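Local structure of putative lipoprotein (Bacteroides fragilis, 3NQI) at residues S93-T97 and T151-Y155; A47-Y51 and F191-E195. The protein is of unknown function but is probably a lipid-modified protein of the bacterial cell envelope. One frame throughout, in Å; residues are numbered along the deposited sequence. Where two conformers were deposited one is given.

How the contacts relate
From the N terminus, the chain first passes A47-Y51, where strand 49-56 begins, and this segment waits until F191-E195 for its partner, so contact 2 closes the longer loop. Contact 1 closes a shorter one, between S93-T97 and T151-Y155, and lies wholly within the longer. Strand 78-87 links the two: it pairs with 49-56, with 186-195 and with 148-155. Contact 1 fastens the loop that follows 78-87 onto strand 148-155, whereas contact 2 sets the start of strand 49-56, with R48 just before it, beside the last residues of 186-195. Their centres are about 18 Å apart, yet they touch where L152 CD1 packs against Y194 CG at 3.6 Å.

Contact 1: residues S93-T97 and T151-Y155; sequences SGDVT and TLVCY
D95 and Y155 join a loop to a strand through one short hydrogen bond: Y155 OH donates to D95 OD1 over 2.6 Å. The motif is a loop lying across one face of a β-sheet; from strand 148-155, T151 and V153 turn toward the loop and Y155 reaches it with its phenol end, while L152 and C154 point to the other face. The carboxylate meets the phenol at the edge of the ring, with the two planes 87° apart. Y155 OH reaches OD1 on its syn side, 20° out of the carboxylate plane. With CG set anti to the backbone N (chi1 -163°), the D95 side chain reaches the phenol although its CB does not head straight for the strand. Nearer the start of this segment, at T151, the contact is apolar and looser, V96 CG2 resting 4.3 Å from T151 CG2. V153 CG1 serves both partners: it lies 3.9 Å from D95 OD1 and also sits over one face of the Y155 ring, toward the rim. Second-shell bonds fix the polar pair. R171, from the neighbouring strand 165-174, bonds Y155 OH through NE, and its positive charge probably favours the D95 carboxylate nearby. The other D95 oxygen, OD2, turns back within its own loop and is hydrogen-bonded to the backbone N of G91.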
# COMPACT_ATOMS: atom_id res chain seq x y z
N SER A 93 16.67 14.75 4.99
CA SER A 93 15.44 14.84 5.79
C SER A 93 14.24 14.07 5.25
O SER A 93 13.87 14.17 4.08
CB SER A 93 15.04 16.32 5.99
OG SER A 93 13.70 16.44 6.47
N GLY A 94 13.61 13.31 6.14
CA GLY A 94 12.52 12.42 5.77
C GLY A 94 12.95 11.07 5.23
O GLY A 94 12.10 10.19 5.07
N ASP A 95 14.23 10.87 4.91
CA ASP A 95 14.66 9.55 4.36
C ASP A 95 14.55 8.46 5.44
O ASP A 95 14.57 8.74 6.63
CB ASP A 95 16.08 9.59 3.80
CG ASP A 95 16.39 8.39 2.88
OD1 ASP A 95 15.47 7.74 2.33
OD2 ASP A 95 17.59 8.14 2.67
N VAL A 96 14.40 7.23 4.99
CA VAL A 96 14.19 6.08 5.85
C VAL A 96 15.19 4.99 5.42
O VAL A 96 15.39 4.76 4.22
CB VAL A 96 12.71 5.57 5.74
CG1 VAL A 96 12.49 4.30 6.55
CG2 VAL A 96 11.73 6.65 6.18
N THR A 97 15.79 4.31 6.39
CA THR A 97 16.73 3.22 6.11
C THR A 97 16.00 1.89 6.28
O THR A 97 15.39 1.62 7.32
CB THR A 97 17.95 3.36 7.02
OG1 THR A 97 18.68 4.52 6.62
CG2 THR A 97 18.86 2.15 6.92
N THR A 151 7.42 2.65 3.66
CA THR A 151 7.44 4.00 3.13
C THR A 151 7.97 4.02 1.72
O THR A 151 9.08 3.47 1.47
CB THR A 151 8.34 4.87 4.00
OG1 THR A 151 7.81 4.86 5.30
CG2 THR A 151 8.44 6.34 3.49
N LEU A 152 7.23 4.64 0.79
CA LEU A 152 7.77 4.85 -0.59
C LEU A 152 8.51 6.16 -0.65
O LEU A 152 7.96 7.22 -0.26
CB LEU A 152 6.71 4.82 -1.66
CG LEU A 152 6.15 3.46 -1.97
CD1 LEU A 152 5.04 3.68 -3.03
CD2 LEU A 152 7.29 2.45 -2.47
N VAL A 153 9.74 6.11 -1.16
CA VAL A 153 10.59 7.30 -1.26
C VAL A 153 10.96 7.57 -2.73
O VAL A 153 11.44 6.68 -3.46
CB VAL A 153 11.84 7.19 -0.35
CG1 VAL A 153 12.67 8.55 -0.27
CG2 VAL A 153 11.46 6.71 1.10
N CYS A 154 10.70 8.79 -3.16
CA CYS A 154 11.19 9.35 -4.41
C CYS A 154 12.39 10.25 -4.10
O CYS A 154 12.28 11.25 -3.35
CB CYS A 154 10.11 10.18 -5.05
SG CYS A 154 10.61 10.83 -6.65
N TYR A 155 13.55 9.88 -4.63
CA TYR A 155 14.77 10.71 -4.48
C TYR A 155 14.80 11.68 -5.64
O TYR A 155 15.11 11.33 -6.77
CB TYR A 155 16.06 9.87 -4.39
CG TYR A 155 16.03 8.96 -3.19
CD1 TYR A 155 16.20 9.47 -1.90
CD2 TYR A 155 15.77 7.62 -3.33
CE1 TYR A 155 16.14 8.65 -0.80
CE2 TYR A 155 15.69 6.79 -2.24
CZ TYR A 155 15.87 7.28 -0.98
OH TYR A 155 15.75 6.46 0.11

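Contact 2: residues A47-Y51 and F191-E195; sequences ARMAY and FKAYE
R48 lays its guanidinium across the aliphatic part of E195. From CB the chain runs out through CG and CD, and the bend at chi3 (59°) folds NE and CZ over the E195 side chain. There E195 CG lies over the centre of one guanidinium face, 3.4 Å from R48 CZ. At the tip, R48 NH2 is 3.4 Å from E195 CB and is held by polar partners too: it donates to a water 2.8 Å away and is hydrogen-bonded to T123 OG1. The same water makes a weak bond of 3.3 Å to A193 O, a weak water-mediated link to the backbone of strand 186-195. While E195 CG packs flat against the guanidinium, the charged ends stay apart, R48 NH1 and E195 OE2 at 5.2 Å, with guanidinium and carboxylate planes at 87°. E195 OE2 bonds S197 OG instead.

Strands 49-56 and 186-195 run roughly antiparallel here, but they meet through side chains; both pair with strand 78-87, and D81 on that strand receives the backbone N of both R48 and M49, using one carboxylate oxygen for each. Further along, M49 (selenomethionine) brings its CB to 3.7 Å from A193 CB. At the far end Y51 CE1 comes 3.7 Å from F191 CE2. These rings are slid apart, with planes at 29°, and barely overlap. A di(hydroxyethyl)ether molecule, probably from the crystallisation liquor, lies close to the Y51 side chain and is hydrogen-bonded through O1 to the backbone N of F191.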
# COMPACT_ATOMS: atom_id res chain seq x y z
N ALA A 47 -9.72 6.89 7.55
CA ALA A 47 -8.63 6.53 6.65
C ALA A 47 -8.97 7.18 5.34
O ALA A 47 -10.11 7.57 5.12
CB ALA A 47 -8.53 5.00 6.50
N ARG A 48 -7.99 7.30 4.47
CA ARG A 48 -8.20 7.81 3.13
C ARG A 48 -8.50 6.64 2.24
O ARG A 48 -9.35 6.73 1.33
CB ARG A 48 -6.96 8.59 2.67
CG ARG A 48 -7.27 9.67 1.63
CD ARG A 48 -6.04 10.30 0.98
NE ARG A 48 -5.24 9.28 0.33
CZ ARG A 48 -5.49 8.69 -0.85
NH1 ARG A 48 -6.53 9.03 -1.62
NH2 ARG A 48 -4.67 7.75 -1.26
N MSE A 49 -7.85 5.49 2.50
CA MSE A 49 -8.05 4.26 1.73
C MSE A 49 -8.26 3.04 2.64
O MSE A 49 -7.74 3.01 3.70
CB MSE A 49 -6.82 4.00 0.85
CG MSE A 49 -6.52 5.04 -0.21
SE MSE A 49 -7.69 4.79 -1.79
CE MSE A 49 -7.76 2.81 -2.39
N ALA A 50 -8.97 1.99 2.19
CA ALA A 50 -9.31 0.86 3.06
C ALA A 50 -9.38 -0.45 2.31
O ALA A 50 -9.42 -0.43 1.11
CB ALA A 50 -10.73 1.10 3.79
N TYR A 51 -9.26 -1.55 3.03
CA TYR A 51 -9.62 -2.88 2.54
C TYR A 51 -10.96 -3.29 3.21
O TYR A 51 -11.08 -3.30 4.44
CB TYR A 51 -8.51 -3.87 2.88
CG TYR A 51 -8.77 -5.26 2.39
CD1 TYR A 51 -8.53 -5.59 1.07
CD2 TYR A 51 -9.25 -6.25 3.25
CE1 TYR A 51 -8.75 -6.90 0.59
CE2 TYR A 51 -9.47 -7.56 2.79
CZ TYR A 51 -9.21 -7.86 1.47
OH TYR A 51 -9.44 -9.13 0.99
N PHE A 191 -2.35 -5.01 2.26
CA PHE A 191 -2.25 -3.98 1.23
C PHE A 191 -1.82 -2.66 1.87
O PHE A 191 -2.24 -2.38 2.99
CB PHE A 191 -3.52 -3.75 0.56
CG PHE A 191 -3.93 -4.87 -0.33
CD1 PHE A 191 -3.32 -5.04 -1.54
CD2 PHE A 191 -4.95 -5.69 0.03
CE1 PHE A 191 -3.73 -6.08 -2.39
CE2 PHE A 191 -5.34 -6.72 -0.79
CZ PHE A 191 -4.74 -6.89 -2.01
N LYS A 192 -0.99 -1.90 1.16
CA LYS A 192 -0.58 -0.53 1.60
C LYS A 192 -0.88 0.41 0.44
O LYS A 192 -0.43 0.18 -0.69
CB LYS A 192 0.89 -0.52 1.97
CG LYS A 192 1.22 -1.43 3.17
CD LYS A 192 0.78 -0.70 4.49
CE LYS A 192 0.73 -1.58 5.66
NZ LYS A 192 0.07 -0.79 6.74
N ALA A 193 -1.67 1.43 0.71
CA ALA A 193 -2.08 2.40 -0.29
C ALA A 193 -1.36 3.74 -0.08
O ALA A 193 -1.21 4.23 1.07
CB ALA A 193 -3.62 2.59 -0.27
N TYR A 194 -0.90 4.32 -1.20
CA TYR A 194 -0.03 5.51 -1.24
C TYR A 194 -0.62 6.60 -2.11
O TYR A 194 -0.77 6.44 -3.34
CB TYR A 194 1.37 5.20 -1.80
CG TYR A 194 2.10 4.18 -0.98
CD1 TYR A 194 1.89 2.82 -1.18
CD2 TYR A 194 2.92 4.56 0.02
CE1 TYR A 194 2.50 1.87 -0.37
CE2 TYR A 194 3.59 3.62 0.83
CZ TYR A 194 3.38 2.31 0.64
OH TYR A 194 4.01 1.41 1.47
N GLU A 195 -0.90 7.73 -1.48
CA GLU A 195 -1.30 8.92 -2.24
C GLU A 195 -0.03 9.56 -2.81
O GLU A 195 0.83 10.03 -2.06
CB GLU A 195 -2.05 9.93 -1.31
CG GLU A 195 -3.09 10.80 -2.01
CD GLU A 195 -2.50 11.82 -3.00
OE1 GLU A 195 -1.33 12.24 -2.82
OE2 GLU A 195 -3.22 12.26 -3.90
O HOH W 1 -3.64 6.41 1.00